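Local coordinates for CDA peptide synthetase I (Streptomyces coelicolor, PDB 5DU9), which belongs to the nonribosomal peptide synthetases and is represented by its condensation domain, a two-lobed fold of the CoA-dependent acyltransferase superfamily, at residues L53-A58 with A174-A179; T242-G247 with Q419-L424; V275-H280 with V429-E434. The protein carries 1 engineered substitution. One frame throughout, in Å; residues are numbered along the deposited sequence.

Contact 1: L53-A58 with A174-A179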
loop_
_atom_site.group_PDB
_atom_site.type_symbol
_atom_site.label_atom_id
_atom_site.label_comp_id
_atom_site.label_asym_id
_atom_site.label_seq_id
_atom_site.Cartn_x
_atom_site.Cartn_y
_atom_site.Cartn_z
ATOM N N LEU A 53 -5.245 -16.268 -15.275
ATOM C CA LEU A 53 -5.506 -14.842 -15.118
ATOM C C LEU A 53 -6.918 -14.515 -15.581
ATOM O O LEU A 53 -7.631 -13.748 -14.938
ATOM C CB LEU A 53 -4.494 -13.998 -15.900
ATOM C CG LEU A 53 -4.719 -12.481 -15.801
ATOM C CD1 LEU A 53 -4.652 -12.007 -14.355
ATOM C CD2 LEU A 53 -3.727 -11.707 -16.652
ATOM N N ARG A 54 -7.321 -15.108 -16.699
ATOM C CA ARG A 54 -8.638 -14.840 -17.259
ATOM C C ARG A 54 -9.729 -15.260 -16.281
ATOM O O ARG A 54 -10.677 -14.510 -16.047
ATOM C CB ARG A 54 -8.811 -15.557 -18.600
ATOM C CG ARG A 54 -10.037 -15.094 -19.370
ATOM C CD ARG A 54 -10.005 -15.542 -20.821
ATOM N NE ARG A 54 -11.218 -15.146 -21.533
ATOM C CZ ARG A 54 -11.399 -13.967 -22.125
ATOM N NH1 ARG A 54 -10.445 -13.045 -22.107
ATOM N NH2 ARG A 54 -12.544 -13.710 -22.743
ATOM N N LEU A 55 -9.581 -16.446 -15.700
ATOM C CA LEU A 55 -10.543 -16.946 -14.721
ATOM C C LEU A 55 -10.545 -16.079 -13.470
ATOM O O LEU A 55 -11.594 -15.815 -12.885
ATOM C CB LEU A 55 -10.226 -18.393 -14.344
ATOM C CG LEU A 55 -10.392 -19.444 -15.443
ATOM C CD1 LEU A 55 -9.824 -20.777 -14.981
ATOM C CD2 LEU A 55 -11.853 -19.593 -15.829
ATOM N N THR A 56 -9.360 -15.639 -13.063
ATOM C CA THR A 56 -9.221 -14.842 -11.855
ATOM C C THR A 56 -9.884 -13.485 -12.033
ATOM O O THR A 56 -10.655 -13.045 -11.180
ATOM C CB THR A 56 -7.742 -14.650 -11.477
ATOM O OG1 THR A 56 -7.161 -15.924 -11.167
ATOM C CG2 THR A 56 -7.603 -13.734 -10.269
ATOM N N VAL A 57 -9.576 -12.816 -13.140
ATOM C CA VAL A 57 -10.161 -11.512 -13.417
ATOM C C VAL A 57 -11.682 -11.634 -13.500
ATOM O O VAL A 57 -12.405 -10.846 -12.894
ATOM C CB VAL A 57 -9.595 -10.903 -14.721
ATOM C CG1 VAL A 57 -10.379 -9.661 -15.136
ATOM C CG2 VAL A 57 -8.128 -10.549 -14.538
ATOM N N ALA A 58 -12.158 -12.639 -14.226
ATOM C CA ALA A 58 -13.593 -12.848 -14.406
ATOM C C ALA A 58 -14.337 -12.925 -13.070
ATOM O O ALA A 58 -15.500 -12.531 -12.979
ATOM C CB ALA A 58 -13.840 -14.112 -15.213
ATOM N N ALA A 174 -2.856 -17.881 -7.908
ATOM C CA ALA A 174 -2.089 -19.097 -7.659
ATOM C C ALA A 174 -3.010 -20.298 -7.491
ATOM O O ALA A 174 -2.734 -21.376 -8.012
ATOM C CB ALA A 174 -1.213 -18.924 -6.435
ATOM N N GLU A 175 -4.110 -20.104 -6.771
ATOM C CA GLU A 175 -5.077 -21.171 -6.538
ATOM C C GLU A 175 -5.617 -21.726 -7.852
ATOM O O GLU A 175 -5.696 -22.941 -8.037
ATOM C CB GLU A 175 -6.231 -20.661 -5.673
ATOM C CG GLU A 175 -7.219 -21.739 -5.262
ATOM C CD GLU A 175 -8.318 -21.203 -4.368
ATOM O OE1 GLU A 175 -8.859 -20.121 -4.676
ATOM O OE2 GLU A 175 -8.635 -21.861 -3.355
ATOM N N VAL A 176 -5.990 -20.831 -8.762
ATOM C CA VAL A 176 -6.507 -21.240 -10.065
ATOM C C VAL A 176 -5.416 -21.926 -10.885
ATOM O O VAL A 176 -5.665 -22.942 -11.530
ATOM C CB VAL A 176 -7.073 -20.036 -10.850
ATOM C CG1 VAL A 176 -7.554 -20.460 -12.234
ATOM C CG2 VAL A 176 -8.218 -19.390 -10.078
ATOM N N TYR A 177 -4.208 -21.369 -10.852
ATOM C CA TYR A 177 -3.080 -21.929 -11.596
ATOM C C TYR A 177 -2.777 -23.363 -11.165
ATOM O O TYR A 177 -2.526 -24.235 -12.004
ATOM C CB TYR A 177 -1.833 -21.059 -11.414
ATOM C CG TYR A 177 -0.608 -21.584 -12.136
ATOM C CD1 TYR A 177 -0.427 -21.353 -13.494
ATOM C CD2 TYR A 177 0.364 -22.309 -11.459
ATOM C CE1 TYR A 177 0.692 -21.830 -14.161
ATOM C CE2 TYR A 177 1.488 -22.790 -12.117
ATOM C CZ TYR A 177 1.643 -22.548 -13.468
ATOM O OH TYR A 177 2.755 -23.020 -14.130
ATOM N N ARG A 178 -2.799 -23.609 -9.859
ATOM C CA ARG A 178 -2.521 -24.948 -9.344
ATOM C C ARG A 178 -3.554 -25.948 -9.850
ATOM O O ARG A 178 -3.212 -27.071 -10.220
ATOM C CB ARG A 178 -2.496 -24.956 -7.812
ATOM C CG ARG A 178 -1.305 -24.230 -7.199
ATOM C CD ARG A 178 -1.153 -24.551 -5.718
ATOM N NE ARG A 178 -2.396 -24.372 -4.967
ATOM C CZ ARG A 178 -2.781 -23.236 -4.390
ATOM N NH1 ARG A 178 -2.031 -22.141 -4.473
ATOM N NH2 ARG A 178 -3.928 -23.191 -3.726
ATOM N N ALA A 179 -4.815 -25.529 -9.873
ATOM C CA ALA A 179 -5.902 -26.389 -10.324
ATOM C C ALA A 179 -5.760 -26.728 -11.806
ATOM O O ALA A 179 -5.906 -27.885 -12.201
ATOM C CB ALA A 179 -7.247 -25.725 -10.061
#
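Val-176 meets Leu-55 and Thr-56 with its two methyl branches, one for each neighbour. CG1 lies 3.6 Å from CD1 of Leu-55 and 4.0 Å from CB of the same leucine, so this branch rests against both the base and one tip of the Leu-55 side chain. CG2 turns to Thr-56 and stands 3.8 Å from its OG1. The chi1 of Val-176, 177°, accounts for the split: CG1 is set opposite the backbone N and CG2 opposite the carbonyl carbon, and the CB they share points toward the other helix. The areas agree, since Val-176 contributes 64 Å² of the 121 Å² buried, against 29 Å² from Leu-55 and 22 Å² from Thr-56.

The two segments belong to helices 46-58 and 163-182 of the N-terminal lobe of the condensation domain. Each helix follows a strand of the six-stranded mixed sheet, 33-40 and 149-157 respectively, and those strands are antiparallel neighbours. Helix 163-182 begins shortly after His-158, which lines the ligand pocket.

Thr-56 presents its hydroxyl to a methyl group, yet that oxygen has a polar partner: OG1 is hydrogen-bonded to the carbonyl of Ala-52 one turn earlier, which leaves the meeting with Val-176 as van der Waals contact. Thr-56 also touches Phe-169 and Leu-173, and Val-176 reaches Ala-52, so the packing runs on along both helices. On the Leu-55 side it grades into solvent, because that leucine is exposed whereas Thr-56 and Val-176 are buried.

Contact 2: T242-G247 with Q419-L424; sequences TVRSLG and QDLTVL
In Arg-244, which meets Leu-421 and Thr-422, chi1 of -71° puts CG opposite the carbonyl carbon, and a bend at chi2 (-64°) folds the chain back. This sets its CB, CG and CD against Leu-421 and Thr-422. CG is 4.0 Å from CB of Leu-421, the two side chains crossing at about a right angle, and 3.8 Å from OG1 of Thr-422. That hydroxyl lies at the guanidinium edge, near its plane, but no bond joins them; its polar partner is the carbonyl of Gly-418, through a weak hydrogen bond. The guanidinium is tied to its own strand instead, NH1 to O of Val-243 at 2.9 Å, with the donor above the carbonyl plane.

Leu-421 points toward the strand and brings CD1 to 3.3 Å from O of Thr-242 and 4.1 Å from CB of that threonine. Beyond the segments it also packs on Phe-409 of the adjacent strand. Further along, Gln-425 NE2 is hydrogen-bonded to the backbone O of Arg-244.

The segment axes approach to 8.1 Å at a signed angle of -34°, with similar chain directions. This is helix-on-sheet packing in an alpha/beta lobe: helix 418-437 covers strand 242-248, outermost in its four-stranded sheet within the chain.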
loop_
_atom_site.group_PDB
_atom_site.type_symbol
_atom_site.label_atom_id
_atom_site.label_comp_id
_atom_site.label_asym_id
_atom_site.label_seq_id
_atom_site.Cartn_x
_atom_site.Cartn_y
_atom_site.Cartn_z
ATOM N N THR A 242 9.407 8.748 -6.952
ATOM C CA THR A 242 10.662 8.081 -7.235
ATOM C C THR A 242 10.845 7.060 -6.130
ATOM O O THR A 242 10.716 7.400 -4.956
ATOM C CB THR A 242 11.842 9.058 -7.266
ATOM O OG1 THR A 242 11.623 10.037 -8.289
ATOM C CG2 THR A 242 13.146 8.323 -7.535
ATOM N N VAL A 243 11.128 5.816 -6.498
ATOM C CA VAL A 243 11.170 4.729 -5.527
ATOM C C VAL A 243 12.577 4.167 -5.414
ATOM O O VAL A 243 13.194 3.798 -6.417
ATOM C CB VAL A 243 10.188 3.597 -5.907
ATOM C CG1 VAL A 243 10.195 2.498 -4.854
ATOM C CG2 VAL A 243 8.781 4.149 -6.084
ATOM N N ARG A 244 13.087 4.125 -4.186
ATOM C CA ARG A 244 14.365 3.485 -3.913
ATOM C C ARG A 244 14.155 2.404 -2.871
ATOM O O ARG A 244 13.552 2.634 -1.818
ATOM C CB ARG A 244 15.407 4.506 -3.453
ATOM C CG ARG A 244 15.888 5.433 -4.565
ATOM C CD ARG A 244 16.628 4.670 -5.666
ATOM N NE ARG A 244 17.066 5.547 -6.752
ATOM C CZ ARG A 244 16.345 5.833 -7.835
ATOM N NH1 ARG A 244 15.130 5.319 -7.998
ATOM N NH2 ARG A 244 16.844 6.639 -8.763
ATOM N N SER A 245 14.653 1.216 -3.187
ATOM C CA SER A 245 14.377 0.032 -2.388
ATOM C C SER A 245 15.662 -0.512 -1.776
ATOM O O SER A 245 16.694 -0.584 -2.441
ATOM C CB SER A 245 13.697 -1.032 -3.252
ATOM O OG SER A 245 13.300 -2.142 -2.470
ATOM N N LEU A 246 15.585 -0.884 -0.504
ATOM C CA LEU A 246 16.728 -1.426 0.220
ATOM C C LEU A 246 16.345 -2.755 0.842
ATOM O O LEU A 246 15.408 -2.825 1.628
ATOM C CB LEU A 246 17.200 -0.449 1.299
ATOM C CG LEU A 246 18.298 -0.929 2.250
ATOM C CD1 LEU A 246 19.558 -1.295 1.485
ATOM C CD2 LEU A 246 18.596 0.130 3.295
ATOM N N GLY A 247 17.065 -3.808 0.471
ATOM C CA GLY A 247 16.853 -5.121 1.051
ATOM C C GLY A 247 17.658 -5.305 2.321
ATOM O O GLY A 247 18.869 -5.059 2.336
ATOM N N GLN A 419 19.211 9.685 -5.412
ATOM C CA GLN A 419 20.356 9.592 -4.512
ATOM C C GLN A 419 19.993 10.055 -3.102
ATOM O O GLN A 419 20.422 9.456 -2.116
ATOM C CB GLN A 419 21.531 10.417 -5.048
ATOM N N ASP A 420 19.202 11.120 -3.011
ATOM C CA ASP A 420 18.749 11.628 -1.718
ATOM C C ASP A 420 17.990 10.560 -0.939
ATOM O O ASP A 420 18.185 10.396 0.268
ATOM C CB ASP A 420 17.847 12.849 -1.895
ATOM C CG ASP A 420 18.524 13.974 -2.645
ATOM O OD1 ASP A 420 19.767 14.078 -2.581
ATOM O OD2 ASP A 420 17.804 14.758 -3.297
ATOM N N LEU A 421 17.114 9.840 -1.633
ATOM C CA LEU A 421 16.296 8.819 -0.990
ATOM C C LEU A 421 17.164 7.661 -0.520
ATOM O O LEU A 421 16.938 7.108 0.553
ATOM C CB LEU A 421 15.205 8.319 -1.945
ATOM C CG LEU A 421 14.109 9.338 -2.272
ATOM C CD1 LEU A 421 13.281 8.877 -3.461
ATOM C CD2 LEU A 421 13.214 9.574 -1.062
ATOM N N THR A 422 18.165 7.307 -1.320
ATOM C CA THR A 422 19.093 6.240 -0.960
ATOM C C THR A 422 19.843 6.597 0.322
ATOM O O THR A 422 19.948 5.785 1.237
ATOM C CB THR A 422 20.095 5.963 -2.103
ATOM O OG1 THR A 422 19.392 5.413 -3.223
ATOM C CG2 THR A 422 21.182 4.979 -1.671
ATOM N N VAL A 423 20.350 7.823 0.386
ATOM C CA VAL A 423 21.073 8.292 1.563
ATOM C C VAL A 423 20.174 8.312 2.799
ATOM O O VAL A 423 20.558 7.828 3.864
ATOM C CB VAL A 423 21.659 9.697 1.323
ATOM C CG1 VAL A 423 22.285 10.250 2.586
ATOM C CG2 VAL A 423 22.701 9.634 0.232
ATOM N N LEU A 424 18.979 8.873 2.652
ATOM C CA LEU A 424 18.034 8.998 3.758
ATOM C C LEU A 424 17.621 7.642 4.313
ATOM O O LEU A 424 17.533 7.434 5.526
ATOM C CB LEU A 424 16.793 9.755 3.288
ATOM C CG LEU A 424 15.874 10.313 4.367
ATOM C CD1 LEU A 424 16.556 11.447 5.105
ATOM C CD2 LEU A 424 14.578 10.784 3.736
#

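Contact 3: V275-H280 with V429-E434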
loop_
_atom_site.group_PDB
_atom_site.type_symbol
_atom_site.label_atom_id
_atom_site.label_comp_id
_atom_site.label_asym_id
_atom_site.label_seq_id
_atom_site.Cartn_x
_atom_site.Cartn_y
_atom_site.Cartn_z
ATOM N N VAL A 275 10.462 5.751 13.186
ATOM C CA VAL A 275 10.298 6.888 12.289
ATOM C C VAL A 275 10.073 8.164 13.102
ATOM O O VAL A 275 10.669 9.195 12.817
ATOM C CB VAL A 275 9.132 6.676 11.296
ATOM C CG1 VAL A 275 8.949 7.905 10.417
ATOM C CG2 VAL A 275 9.385 5.456 10.431
ATOM N N ALA A 276 9.222 8.093 14.121
ATOM C CA ALA A 276 8.961 9.252 14.969
ATOM C C ALA A 276 10.244 9.751 15.627
ATOM O O ALA A 276 10.513 10.949 15.656
ATOM C CB ALA A 276 7.922 8.913 16.027
ATOM N N ALA A 277 11.033 8.822 16.158
ATOM C CA ALA A 277 12.297 9.159 16.799
ATOM C C ALA A 277 13.282 9.754 15.797
ATOM O O ALA A 277 14.003 10.702 16.107
ATOM C CB ALA A 277 12.895 7.923 17.457
ATOM N N PHE A 278 13.303 9.189 14.595
ATOM C CA PHE A 278 14.164 9.676 13.520
ATOM C C PHE A 278 13.814 11.115 13.138
ATOM O O PHE A 278 14.697 11.963 12.991
ATOM C CB PHE A 278 14.043 8.756 12.301
ATOM C CG PHE A 278 14.893 9.170 11.131
ATOM C CD1 PHE A 278 16.269 9.011 11.165
ATOM C CD2 PHE A 278 14.315 9.700 9.992
ATOM C CE1 PHE A 278 17.054 9.382 10.089
ATOM C CE2 PHE A 278 15.095 10.076 8.910
ATOM C CZ PHE A 278 16.468 9.916 8.962
ATOM N N LEU A 279 12.523 11.386 12.981
ATOM C CA LEU A 279 12.068 12.729 12.650
ATOM C C LEU A 279 12.411 13.694 13.775
ATOM O O LEU A 279 12.879 14.800 13.528
ATOM C CB LEU A 279 10.561 12.746 12.384
ATOM C CG LEU A 279 10.085 11.977 11.151
ATOM C CD1 LEU A 279 8.573 12.078 11.034
ATOM C CD2 LEU A 279 10.757 12.463 9.883
ATOM N N HIS A 280 12.178 13.268 15.014
ATOM C CA HIS A 280 12.475 14.106 16.173
ATOM C C HIS A 280 13.963 14.432 16.280
ATOM O O HIS A 280 14.340 15.578 16.530
ATOM C CB HIS A 280 12.006 13.421 17.459
ATOM C CG HIS A 280 12.555 14.047 18.703
ATOM N ND1 HIS A 280 12.120 15.264 19.178
ATOM C CD2 HIS A 280 13.511 13.625 19.564
ATOM C CE1 HIS A 280 12.782 15.566 20.282
ATOM N NE2 HIS A 280 13.633 14.589 20.537
ATOM N N VAL A 429 17.519 3.456 8.474
ATOM C CA VAL A 429 17.600 2.060 8.890
ATOM C C VAL A 429 18.708 1.863 9.931
ATOM O O VAL A 429 18.550 1.061 10.854
ATOM C CB VAL A 429 17.832 1.118 7.686
ATOM C CG1 VAL A 429 18.150 -0.303 8.152
ATOM C CG2 VAL A 429 16.602 1.100 6.788
ATOM N N ARG A 430 19.816 2.590 9.797
ATOM C CA ARG A 430 20.899 2.492 10.776
ATOM C C ARG A 430 20.434 3.002 12.143
ATOM O O ARG A 430 20.705 2.384 13.173
ATOM C CB ARG A 430 22.133 3.272 10.312
ATOM C CG ARG A 430 23.256 3.310 11.347
ATOM C CD ARG A 430 24.542 3.901 10.781
ATOM N NE ARG A 430 24.316 5.166 10.087
ATOM C CZ ARG A 430 25.282 5.965 9.646
ATOM N NH1 ARG A 430 26.557 5.641 9.828
ATOM N NH2 ARG A 430 24.974 7.095 9.026
ATOM N N PHE A 431 19.729 4.128 12.146
ATOM C CA PHE A 431 19.218 4.704 13.385
ATOM C C PHE A 431 18.169 3.785 14.014
ATOM O O PHE A 431 18.208 3.519 15.217
ATOM C CB PHE A 431 18.633 6.093 13.116
ATOM C CG PHE A 431 18.330 6.889 14.362
ATOM C CD1 PHE A 431 19.339 7.238 15.245
ATOM C CD2 PHE A 431 17.037 7.307 14.632
ATOM C CE1 PHE A 431 19.060 7.983 16.384
ATOM C CE2 PHE A 431 16.758 8.051 15.764
ATOM C CZ PHE A 431 17.770 8.387 16.638
ATOM N N LEU A 432 17.239 3.299 13.193
ATOM C CA LEU A 432 16.218 2.355 13.636
ATOM C C LEU A 432 16.832 1.131 14.317
ATOM O O LEU A 432 16.390 0.720 15.385
ATOM C CB LEU A 432 15.356 1.918 12.447
ATOM C CG LEU A 432 14.313 0.825 12.698
ATOM C CD1 LEU A 432 13.261 1.300 13.684
ATOM C CD2 LEU A 432 13.663 0.382 11.392
ATOM N N ALA A 433 17.854 0.555 13.695
ATOM C CA ALA A 433 18.490 -0.646 14.223
ATOM C C ALA A 433 19.182 -0.375 15.556
ATOM O O ALA A 433 19.181 -1.226 16.447
ATOM C CB ALA A 433 19.488 -1.200 13.216
ATOM N N GLU A 434 19.781 0.805 15.686
ATOM C CA GLU A 434 20.436 1.204 16.928
ATOM C C GLU A 434 19.420 1.373 18.060
ATOM O O GLU A 434 19.659 0.955 19.194
ATOM C CB GLU A 434 21.214 2.504 16.722
ATOM C CG GLU A 434 22.074 2.920 17.908
ATOM C CD GLU A 434 23.291 2.030 18.097
ATOM O OE1 GLU A 434 23.732 1.398 17.114
ATOM O OE2 GLU A 434 23.806 1.963 19.233
#
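The rings of Phe-278 and Phe-431 meet unequally. Phe-278 receives its neighbour at the edge, with CD2 of Phe-431 in its ring plane and 3.9 Å from CD1 of Phe-278. Phe-431, by contrast, is approached obliquely by backbone atoms of the other helix: its CE2 lies 3.8 Å from CA of Phe-278 and 3.8 Å from O of Ala-277. The CD2-CE2 side of Phe-431 does the touching.

Phe-431 points its CB toward helix 267-283, and chi1 of -168°, with CG set opposite the backbone N, carries the ring on to that helix between Ala-277 and Phe-278. CB of Ala-277 bounds it at 4.2 Å from CE2 of Phe-431, while CB of Phe-278 is 4.1 Å from CD2 of Phe-431. Backbone separation is modest, with the CA atoms of Phe-278 and Phe-431 7.1 Å apart.

Other residues extend the interface. Phe-278 makes an edge-to-face ring contact with Phe-428, three residues before Phe-431 on helix 418-437; Ala-277 touches Leu-435, and Phe-431 also packs on Val-446 near the chain terminus.

Phe-431 supplies 68 Å² of the 143 Å² buried, and all three touching residues are buried. With neither a hydrogen bond nor a salt bridge between these segments, their contact rests on dispersion and on the exclusion of water, so shape fit probably matters more here than directional bonding.

Contact 1 stands apart: its centre is 35 Å from that of contact 2 and 42 Å from that of contact 3, and it lies across the chain's centre from contact 3. It closes before either of the others opens, in keeping with the N-terminal and C-terminal lobes of a condensation domain. Contacts 2 and 3 are only 15 Å apart between centres and alternate along the chain, both ending on helix 418-437. That helix meets strand 242-248 through 419-424 and helix 267-283 through 429-434, and Leu-246 touches Val-429 while Leu-424 touches Phe-278. The C-terminal helix thus packs against a strand and a helix that come well over a hundred residues earlier, in one continuous packed region.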